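Trimethylamine-N-oxide reductase (Haemophilus influenzae, PDB 7L5I) probably reduces S- and N-oxides such as trimethylamine N-oxide at a molybdenum centre held by two molybdopterin guanine dinucleotide cofactors. Local coordinates at residues Glu191-Thr197 against Trp609-Gly613; Gly399-Ile404 against Phe570-Ala574; Ala432-Leu436 against Lys476-Pro481. All coordinates share one frame; numbering follows the deposited sequence.

Contact 1: Glu191-Thr197 against Trp609-Gly613. With EPE (4-(2-hydroxyethyl)-1-piperazine ethanesulfonic acid), chain C.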
loop_
_atom_site.group_PDB
_atom_site.type_symbol
_atom_site.label_atom_id
_atom_site.label_comp_id
_atom_site.label_asym_id
_atom_site.label_seq_id
_atom_site.Cartn_x
_atom_site.Cartn_y
_atom_site.Cartn_z
ATOM N N GLU A 191 -9.433 12.070 3.693
ATOM C CA GLU A 191 -8.352 12.922 3.221
ATOM C C GLU A 191 -7.331 12.199 2.345
ATOM O O GLU A 191 -6.933 12.733 1.300
ATOM C CB GLU A 191 -7.649 13.609 4.417
ATOM C CG GLU A 191 -6.688 14.732 4.020
ATOM C CD GLU A 191 -7.364 15.932 3.329
ATOM O OE1 GLU A 191 -8.573 16.169 3.557
ATOM O OE2 GLU A 191 -6.659 16.666 2.580
ATOM N N VAL A 192 -6.875 11.009 2.749
ATOM C CA VAL A 192 -5.764 10.366 2.040
ATOM C C VAL A 192 -6.154 9.828 0.668
ATOM O O VAL A 192 -5.256 9.627 -0.180
ATOM C CB VAL A 192 -5.174 9.217 2.889
ATOM C CG1 VAL A 192 -4.462 9.807 4.114
ATOM C CG2 VAL A 192 -6.237 8.212 3.322
ATOM N N TYR A 193 -7.435 9.579 0.417
ATOM C CA TYR A 193 -7.886 8.995 -0.845
ATOM C C TYR A 193 -8.799 9.946 -1.621
ATOM O O TYR A 193 -9.721 9.528 -2.336
ATOM C CB TYR A 193 -8.618 7.668 -0.621
ATOM C CG TYR A 193 -7.794 6.628 0.102
ATOM C CD1 TYR A 193 -6.434 6.484 -0.150
ATOM C CD2 TYR A 193 -8.380 5.784 1.036
ATOM C CE1 TYR A 193 -5.678 5.530 0.523
ATOM C CE2 TYR A 193 -7.629 4.824 1.710
ATOM C CZ TYR A 193 -6.285 4.703 1.455
ATOM O OH TYR A 193 -5.549 3.747 2.129
ATOM N N GLU A 194 -8.517 11.232 -1.552
ATOM C CA GLU A 194 -9.328 12.279 -2.155
ATOM C C GLU A 194 -8.499 13.128 -3.099
ATOM O O GLU A 194 -7.272 13.201 -3.004
ATOM C CB GLU A 194 -10.010 13.089 -1.036
ATOM C CG GLU A 194 -10.984 12.153 -0.269
ATOM C CD GLU A 194 -11.782 12.784 0.855
ATOM O OE1 GLU A 194 -12.907 12.291 1.117
ATOM O OE2 GLU A 194 -11.308 13.734 1.487
ATOM N N GLN A 195 -9.178 13.752 -4.059
ATOM C CA GLN A 195 -8.459 14.556 -5.048
ATOM C C GLN A 195 -7.746 15.732 -4.389
ATOM O O GLN A 195 -8.243 16.326 -3.420
ATOM C CB GLN A 195 -9.441 15.041 -6.130
ATOM C CG GLN A 195 -8.841 15.962 -7.174
ATOM C CD GLN A 195 -7.767 15.321 -8.022
ATOM O OE1 GLN A 195 -6.699 14.983 -7.534
ATOM N NE2 GLN A 195 -8.059 15.138 -9.317
ATOM N N GLN A 196 -6.574 16.056 -4.921
ATOM C CA GLN A 196 -5.695 17.091 -4.406
ATOM C C GLN A 196 -5.859 18.379 -5.204
ATOM O O GLN A 196 -6.394 18.389 -6.313
ATOM C CB GLN A 196 -4.227 16.630 -4.480
ATOM C CG GLN A 196 -3.968 15.233 -3.996
ATOM C CD GLN A 196 -3.952 15.183 -2.511
ATOM O OE1 GLN A 196 -2.926 15.477 -1.879
ATOM N NE2 GLN A 196 -5.100 14.875 -1.925
ATOM N N THR A 197 -5.361 19.474 -4.631
ATOM C CA THR A 197 -5.230 20.690 -5.401
ATOM C C THR A 197 -4.604 20.395 -6.751
ATOM O O THR A 197 -3.629 19.648 -6.853
ATOM C CB THR A 197 -4.394 21.716 -4.653
ATOM O OG1 THR A 197 -5.174 22.206 -3.555
ATOM C CG2 THR A 197 -4.012 22.871 -5.586
ATOM N N TRP A 609 -8.799 23.817 -9.712
ATOM C CA TRP A 609 -9.410 23.459 -8.441
ATOM C C TRP A 609 -8.395 23.461 -7.305
ATOM O O TRP A 609 -7.304 22.884 -7.416
ATOM C CB TRP A 609 -10.085 22.089 -8.532
ATOM C CG TRP A 609 -10.872 21.781 -7.301
ATOM C CD1 TRP A 609 -12.050 22.356 -6.905
ATOM C CD2 TRP A 609 -10.524 20.843 -6.285
ATOM N NE1 TRP A 609 -12.461 21.816 -5.699
ATOM C CE2 TRP A 609 -11.535 20.884 -5.301
ATOM C CE3 TRP A 609 -9.454 19.968 -6.105
ATOM C CZ2 TRP A 609 -11.498 20.087 -4.159
ATOM C CZ3 TRP A 609 -9.435 19.167 -4.973
ATOM C CH2 TRP A 609 -10.453 19.223 -4.028
ATOM N N VAL A 610 -8.774 24.102 -6.195
ATOM C CA VAL A 610 -7.943 24.204 -5.002
ATOM C C VAL A 610 -8.669 23.507 -3.854
ATOM O O VAL A 610 -9.796 23.873 -3.496
ATOM C CB VAL A 610 -7.625 25.674 -4.668
ATOM C CG1 VAL A 610 -6.868 25.792 -3.345
ATOM C CG2 VAL A 610 -6.846 26.325 -5.802
ATOM N N ARG A 611 -8.018 22.504 -3.274
ATOM C CA ARG A 611 -8.591 21.807 -2.137
ATOM C C ARG A 611 -8.713 22.761 -0.948
ATOM O O ARG A 611 -7.824 23.555 -0.670
ATOM C CB ARG A 611 -7.719 20.592 -1.821
ATOM C CG ARG A 611 -8.371 19.587 -0.887
ATOM C CD ARG A 611 -7.620 18.242 -0.809
ATOM N NE ARG A 611 -8.280 17.451 0.236
ATOM C CZ ARG A 611 -9.400 16.767 0.067
ATOM N NH1 ARG A 611 -9.984 16.684 -1.140
ATOM N NH2 ARG A 611 -9.960 16.142 1.091
ATOM N N TYR A 612 -9.848 22.697 -0.259
ATOM C CA TYR A 612 -10.150 23.559 0.889
ATOM C C TYR A 612 -10.319 25.018 0.477
ATOM O O TYR A 612 -10.361 25.902 1.331
ATOM C CB TYR A 612 -9.119 23.409 2.021
ATOM C CG TYR A 612 -9.257 22.052 2.689
ATOM C CD1 TYR A 612 -10.433 21.715 3.344
ATOM C CD2 TYR A 612 -8.278 21.079 2.582
ATOM C CE1 TYR A 612 -10.629 20.480 3.887
ATOM C CE2 TYR A 612 -8.482 19.810 3.135
ATOM C CZ TYR A 612 -9.663 19.530 3.791
ATOM O OH TYR A 612 -9.935 18.302 4.363
ATOM N N GLY A 613 -10.470 25.283 -0.819
ATOM C CA GLY A 613 -10.707 26.644 -1.261
ATOM C C GLY A 613 -12.026 27.200 -0.757
ATOM O O GLY A 613 -12.115 28.376 -0.390
HETATM N N1 EPE C . -14.150 17.281 -5.985
HETATM C C2 EPE C . -12.990 17.806 -6.738
HETATM C C3 EPE C . -13.402 19.140 -7.350
HETATM N N4 EPE C . -14.607 19.036 -8.162
HETATM C C5 EPE C . -15.722 18.329 -7.559
HETATM C C6 EPE C . -15.296 17.029 -6.875
HETATM C C7 EPE C . -14.949 20.153 -9.038
HETATM C C8 EPE C . -13.822 20.654 -9.957
HETATM O O8 EPE C . -13.314 19.596 -10.754
HETATM C C9 EPE C . -13.789 15.987 -5.403
HETATM C C10 EPE C . -13.334 16.285 -3.994
HETATM S S EPE C . -13.008 14.784 -3.035
HETATM O O1S EPE C . -12.170 13.841 -3.814
HETATM O O2S EPE C . -12.372 15.299 -1.833
HETATM O O3S EPE C . -14.267 14.142 -2.672
#
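Two irregular segments, 191-197 and 609-613, have their nearest CA atoms at Thr197 and Val610, 4.5 Å apart; a type I turn spans Glu191-Glu194 and a type II turn Val610-Gly613. Arg611 stretches from one turn to the other, its CG anti to the backbone N (chi1 -166°) and its chain extended as far as NE. The guanidinium takes Glu191 side-on: Arg611 NH2 bonds Glu191 OE1 at 2.8 Å, almost straight at 173°, and NE bonds Glu191 OE2 at 3.0 Å. The two planes stand 60° apart, and both nitrogens come from above the carboxylate plane. Tyr612 OH donates to the same OE1 at 2.7 Å, from the opposite face of the carboxylate and on its syn side. Glu194 crosses the arginine at about a right angle and offers OE2 to Arg611 NH2 at 2.8 Å, on the anti side. Thr189 supplies a further partner for Glu194 OE2. Arg611 NH1 bonds O2S of a HEPES molecule at 2.8 Å and makes a weak bond to Gln195 O. The same buffer lays its C3 over one face of the Trp609 indole, while Gln195 O and Gln196 O sit at the ring edge. At the backbone, Arg611 N donates to Thr197 OG1 at 2.9 Å. One arginine thus links distant parts of the chain; the paired glutamates probably stabilise its positive charge, while NH1 and Gln195 N, which bonds O1S, hold the sulfonate of a buffer molecule that probably came from the crystallisation liquor.

Contact 2: Gly399-Ile404 against Phe570-Ala574; sequences GIIGSI and FYNAA
With CG beside its backbone N (chi1 -60°), Phe570 lays its ring along the backbone of Gly402-Ile404, while chi1 of 64° at Ile401 puts CG2 beside the backbone N, where it meets Ala574. Ser403 CA stands over the centre of one face of the phenyl ring, 3.8 Å above its plane. The ring's far end reaches the next residue, with Phe570 CZ 3.3 Å from Ile404 N and 4.0 Å from Ile404 CB. At the other end of the contact, Ile401 CG2 packs on Ala574 CB at 3.8 Å. Phe570 also contributes its carbonyl: Gly402 N donates to Phe570 O at 3.0 Å, nearly straight at 169°, from a position tilted out of the carbonyl plane. Ile401 CA adds a C-H...O contact to that oxygen at 3.4 Å. Gly399 and Gly402 both bring their CA atoms to 4.1 Å from those of Ala574 and Phe570, respectively, a closeness that their lack of side chains permits. Ser149 OG bonds Gly402 O, and its backbone pairs with Ile404. Helix 563-580 and the long loop between strands 381-383 and 426-427 are therefore joined by close backbone packing and a single direct hydrogen bond: Phe570 O, which takes a weak bond from Ala573 N within the helix, gains a nearly straight one from the loop amide.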
loop_
_atom_site.group_PDB
_atom_site.type_symbol
_atom_site.label_atom_id
_atom_site.label_comp_id
_atom_site.label_asym_id
_atom_site.label_seq_id
_atom_site.Cartn_x
_atom_site.Cartn_y
_atom_site.Cartn_z
ATOM N N GLY A 399 -17.177 9.902 -17.804
ATOM C CA GLY A 399 -17.943 9.000 -16.954
ATOM C C GLY A 399 -17.011 7.958 -16.382
ATOM O O GLY A 399 -15.873 7.792 -16.844
ATOM N N ILE A 400 -17.480 7.297 -15.331
ATOM C CA ILE A 400 -16.700 6.294 -14.618
ATOM C C ILE A 400 -17.408 4.952 -14.762
ATOM O O ILE A 400 -18.621 4.847 -14.517
ATOM C CB ILE A 400 -16.531 6.659 -13.132
ATOM C CG1 ILE A 400 -15.810 8.008 -12.983
ATOM C CG2 ILE A 400 -15.773 5.557 -12.413
ATOM C CD1 ILE A 400 -15.835 8.512 -11.593
ATOM N N ILE A 401 -16.650 3.927 -15.157
ATOM C CA ILE A 401 -17.225 2.603 -15.329
ATOM C C ILE A 401 -17.612 2.003 -13.979
ATOM O O ILE A 401 -17.065 2.326 -12.915
ATOM C CB ILE A 401 -16.256 1.664 -16.073
ATOM C CG1 ILE A 401 -14.993 1.442 -15.236
ATOM C CG2 ILE A 401 -15.944 2.192 -17.466
ATOM C CD1 ILE A 401 -14.017 0.464 -15.889
ATOM N N GLY A 402 -18.575 1.082 -14.034
ATOM C CA GLY A 402 -18.953 0.303 -12.879
ATOM C C GLY A 402 -17.967 -0.818 -12.602
ATOM O O GLY A 402 -16.999 -1.043 -13.341
ATOM N N SER A 403 -18.237 -1.541 -11.515
ATOM C CA SER A 403 -17.404 -2.675 -11.106
ATOM C C SER A 403 -18.249 -3.691 -10.348
ATOM O O SER A 403 -19.311 -3.378 -9.805
ATOM C CB SER A 403 -16.211 -2.201 -10.255
ATOM O OG SER A 403 -16.629 -1.557 -9.069
ATOM N N ILE A 404 -17.773 -4.930 -10.321
ATOM C CA ILE A 404 -18.489 -5.970 -9.598
ATOM C C ILE A 404 -18.455 -5.661 -8.105
ATOM O O ILE A 404 -17.512 -5.054 -7.602
ATOM C CB ILE A 404 -17.873 -7.344 -9.917
ATOM C CG1 ILE A 404 -18.769 -8.469 -9.422
ATOM C CG2 ILE A 404 -16.520 -7.492 -9.290
ATOM C CD1 ILE A 404 -19.737 -8.879 -10.388
ATOM N N PHE A 570 -20.916 -2.595 -16.983
ATOM C CA PHE A 570 -19.969 -1.675 -16.363
ATOM C C PHE A 570 -19.661 -0.488 -17.276
ATOM O O PHE A 570 -19.646 0.659 -16.832
ATOM C CB PHE A 570 -18.672 -2.401 -15.974
ATOM C CG PHE A 570 -18.861 -3.525 -15.003
ATOM C CD1 PHE A 570 -19.895 -3.501 -14.064
ATOM C CD2 PHE A 570 -18.015 -4.618 -15.021
ATOM C CE1 PHE A 570 -20.088 -4.553 -13.203
ATOM C CE2 PHE A 570 -18.206 -5.662 -14.139
ATOM C CZ PHE A 570 -19.229 -5.620 -13.233
ATOM N N TYR A 571 -19.429 -0.747 -18.565
ATOM C CA TYR A 571 -19.140 0.334 -19.499
ATOM C C TYR A 571 -20.302 1.307 -19.596
ATOM O O TYR A 571 -20.107 2.524 -19.651
ATOM C CB TYR A 571 -18.820 -0.262 -20.870
ATOM C CG TYR A 571 -18.431 0.752 -21.904
ATOM C CD1 TYR A 571 -17.099 1.137 -22.053
ATOM C CD2 TYR A 571 -19.383 1.316 -22.737
ATOM C CE1 TYR A 571 -16.740 2.069 -22.978
ATOM C CE2 TYR A 571 -19.030 2.255 -23.695
ATOM C CZ TYR A 571 -17.702 2.615 -23.805
ATOM O OH TYR A 571 -17.289 3.530 -24.743
ATOM N N ASN A 572 -21.525 0.786 -19.611
ATOM C CA ASN A 572 -22.689 1.636 -19.824
ATOM C C ASN A 572 -22.920 2.598 -18.670
ATOM O O ASN A 572 -23.528 3.650 -18.863
ATOM C CB ASN A 572 -23.931 0.791 -20.061
ATOM C CG ASN A 572 -24.025 0.299 -21.491
ATOM O OD1 ASN A 572 -23.327 0.783 -22.377
ATOM N ND2 ASN A 572 -24.919 -0.646 -21.727
ATOM N N ALA A 573 -22.463 2.270 -17.459
ATOM C CA ALA A 573 -22.498 3.248 -16.385
ATOM C C ALA A 573 -21.699 4.496 -16.763
ATOM O O ALA A 573 -22.121 5.624 -16.491
ATOM C CB ALA A 573 -21.956 2.627 -15.097
ATOM N N ALA A 574 -20.530 4.311 -17.374
ATOM C CA ALA A 574 -19.741 5.454 -17.812
ATOM C C ALA A 574 -20.424 6.168 -18.971
ATOM O O ALA A 574 -20.450 7.403 -19.016
ATOM C CB ALA A 574 -18.327 5.006 -18.202
#

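Contact 3: Ala432-Leu436 against Lys476-Pro481; sequences ADVLL and KAFQKP
Leu435 CD1 meets the Phe478 ring obliquely and lies 3.8 Å from Phe478 CE1. Elsewhere that ring meets Phe465 edge-to-face and touches Trp459, so the leucine joins an aromatic group. Leu435 has CG beside its backbone N (chi1 -67°) and an extended chain, which carries CD1 out to the phenyl ring; its other branch, CD2, faces Pro481 CG at 4.4 Å. Nearer the backbone, Leu435 CB rests 4.0 Å from Ala477 CB. This small methyl group is central to the packing: it also lies against Ala432 CB and faces Leu436 CG at 3.9 Å. Leu436 reaches over the end of helix 471-477, where its CD2 comes 3.7 Å from Ala477 CA. Lys480 lays the aliphatic part of its chain across the end of helix 431-436, with CB 3.4 Å from Leu435 O. The type I turn from Ala477 to Lys480 brings this lysine round to Leu435. Arg104 bonds the carbonyls of both Phe478 and Pro481, tying the turn to a further part of the chain. Strand 456-460 supplies Val457, which touches both Leu435 and Pro481. Strands 456-460 and 483-488 are parallel neighbours in the mixed sheet, connected through helices 464-467 and 471-477; the contact therefore packs helix 431-436 against the exit of a beta-alpha-beta crossover, where the last helix leads through its turn into strand 483-488.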
loop_
_atom_site.group_PDB
_atom_site.type_symbol
_atom_site.label_atom_id
_atom_site.label_comp_id
_atom_site.label_asym_id
_atom_site.label_seq_id
_atom_site.Cartn_x
_atom_site.Cartn_y
_atom_site.Cartn_z
ATOM N N ALA A 432 -2.790 -11.858 12.638
ATOM C CA ALA A 432 -2.064 -12.918 13.348
ATOM C C ALA A 432 -2.574 -13.067 14.776
ATOM O O ALA A 432 -2.832 -14.175 15.255
ATOM C CB ALA A 432 -0.564 -12.630 13.335
ATOM N N ASP A 433 -2.706 -11.944 15.472
ATOM C CA ASP A 433 -3.257 -11.909 16.821
ATOM C C ASP A 433 -4.626 -12.561 16.880
ATOM O O ASP A 433 -4.924 -13.299 17.829
ATOM C CB ASP A 433 -3.310 -10.432 17.244
ATOM C CG ASP A 433 -3.238 -10.206 18.737
ATOM O OD1 ASP A 433 -2.783 -11.092 19.499
ATOM O OD2 ASP A 433 -3.607 -9.073 19.124
ATOM N N VAL A 434 -5.478 -12.300 15.880
ATOM C CA VAL A 434 -6.826 -12.867 15.856
ATOM C C VAL A 434 -6.767 -14.376 15.672
ATOM O O VAL A 434 -7.459 -15.142 16.360
ATOM C CB VAL A 434 -7.660 -12.220 14.725
ATOM C CG1 VAL A 434 -8.937 -12.999 14.461
ATOM C CG2 VAL A 434 -7.992 -10.775 15.045
ATOM N N LEU A 435 -5.990 -14.831 14.693
ATOM C CA LEU A 435 -5.959 -16.262 14.427
ATOM C C LEU A 435 -5.448 -17.031 15.635
ATOM O O LEU A 435 -5.903 -18.154 15.893
ATOM C CB LEU A 435 -5.080 -16.555 13.210
ATOM C CG LEU A 435 -5.600 -16.049 11.861
ATOM C CD1 LEU A 435 -4.599 -16.462 10.768
ATOM C CD2 LEU A 435 -6.999 -16.577 11.539
ATOM N N LEU A 436 -4.513 -16.442 16.387
ATOM C CA LEU A 436 -3.924 -17.114 17.533
ATOM C C LEU A 436 -4.784 -17.013 18.788
ATOM O O LEU A 436 -4.732 -17.920 19.630
ATOM C CB LEU A 436 -2.553 -16.508 17.852
ATOM C CG LEU A 436 -1.425 -16.793 16.880
ATOM C CD1 LEU A 436 -0.286 -15.842 17.023
ATOM C CD2 LEU A 436 -0.951 -18.245 17.076
ATOM N N LYS A 476 3.014 -19.328 12.883
ATOM C CA LYS A 476 2.288 -19.967 13.970
ATOM C C LYS A 476 0.796 -19.700 13.876
ATOM O O LYS A 476 -0.025 -20.597 14.119
ATOM C CB LYS A 476 2.840 -19.477 15.310
ATOM C CG LYS A 476 4.294 -19.843 15.509
ATOM C CD LYS A 476 4.556 -21.299 15.137
ATOM C CE LYS A 476 5.935 -21.778 15.572
ATOM N NZ LYS A 476 6.769 -22.155 14.398
ATOM N N ALA A 477 0.422 -18.465 13.533
ATOM C CA ALA A 477 -0.982 -18.111 13.412
ATOM C C ALA A 477 -1.686 -18.966 12.369
ATOM O O ALA A 477 -2.837 -19.372 12.557
ATOM C CB ALA A 477 -1.101 -16.628 13.039
ATOM N N PHE A 478 -1.018 -19.236 11.265
ATOM C CA PHE A 478 -1.627 -20.019 10.200
ATOM C C PHE A 478 -1.670 -21.500 10.497
ATOM O O PHE A 478 -2.219 -22.256 9.687
ATOM C CB PHE A 478 -0.891 -19.758 8.884
ATOM C CG PHE A 478 -1.560 -18.720 8.056
ATOM C CD1 PHE A 478 -1.609 -17.405 8.492
ATOM C CD2 PHE A 478 -2.182 -19.053 6.869
ATOM C CE1 PHE A 478 -2.259 -16.422 7.751
ATOM C CE2 PHE A 478 -2.844 -18.066 6.113
ATOM C CZ PHE A 478 -2.890 -16.762 6.561
ATOM N N GLN A 479 -1.119 -21.936 11.624
ATOM C CA GLN A 479 -1.356 -23.300 12.098
ATOM C C GLN A 479 -2.681 -23.456 12.826
ATOM O O GLN A 479 -3.079 -24.582 13.111
ATOM C CB GLN A 479 -0.230 -23.740 13.025
ATOM C CG GLN A 479 1.094 -23.769 12.300
ATOM C CD GLN A 479 2.278 -24.040 13.198
ATOM O OE1 GLN A 479 2.176 -24.016 14.431
ATOM N NE2 GLN A 479 3.418 -24.293 12.581
ATOM N N LYS A 480 -3.381 -22.377 13.115
ATOM C CA LYS A 480 -4.570 -22.473 13.945
ATOM C C LYS A 480 -5.814 -22.880 13.157
ATOM O O LYS A 480 -6.630 -23.665 13.669
ATOM C CB LYS A 480 -4.819 -21.146 14.667
ATOM C CG LYS A 480 -3.803 -20.840 15.764
ATOM C CD LYS A 480 -3.739 -21.979 16.775
ATOM C CE LYS A 480 -3.084 -21.568 18.084
ATOM N NZ LYS A 480 -3.032 -22.737 19.020
ATOM N N PRO A 481 -6.016 -22.405 11.931
ATOM C CA PRO A 481 -7.249 -22.770 11.226
ATOM C C PRO A 481 -7.307 -24.246 10.871
ATOM O O PRO A 481 -6.284 -24.904 10.679
ATOM C CB PRO A 481 -7.209 -21.907 9.959
ATOM C CG PRO A 481 -6.320 -20.721 10.312
ATOM C CD PRO A 481 -5.282 -21.330 11.228
#

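Overall arrangement
Contact 3 is the most buried of the three and joins two helix ends through apolar side chains, with Lys480 and Pro481 completing the packing, whereas contacts 1 and 2 are partly buried. Contact 1 joins two loops through a charged network and a bound buffer molecule; contact 2 sets a loop on a helix by backbone fit. That loop, between strands 381-383 and 426-427, serves both: its Gly392, Val393 and Thr395 bond Gln195 of contact 1. None of the contacts touch, although contacts 1 and 2 approach to about 10 Å between nearest atoms. Contacts 1 and 3 lie on opposite sides of the chain's centre. Along the sequence, contact 3 nests within contact 2, and that within contact 1.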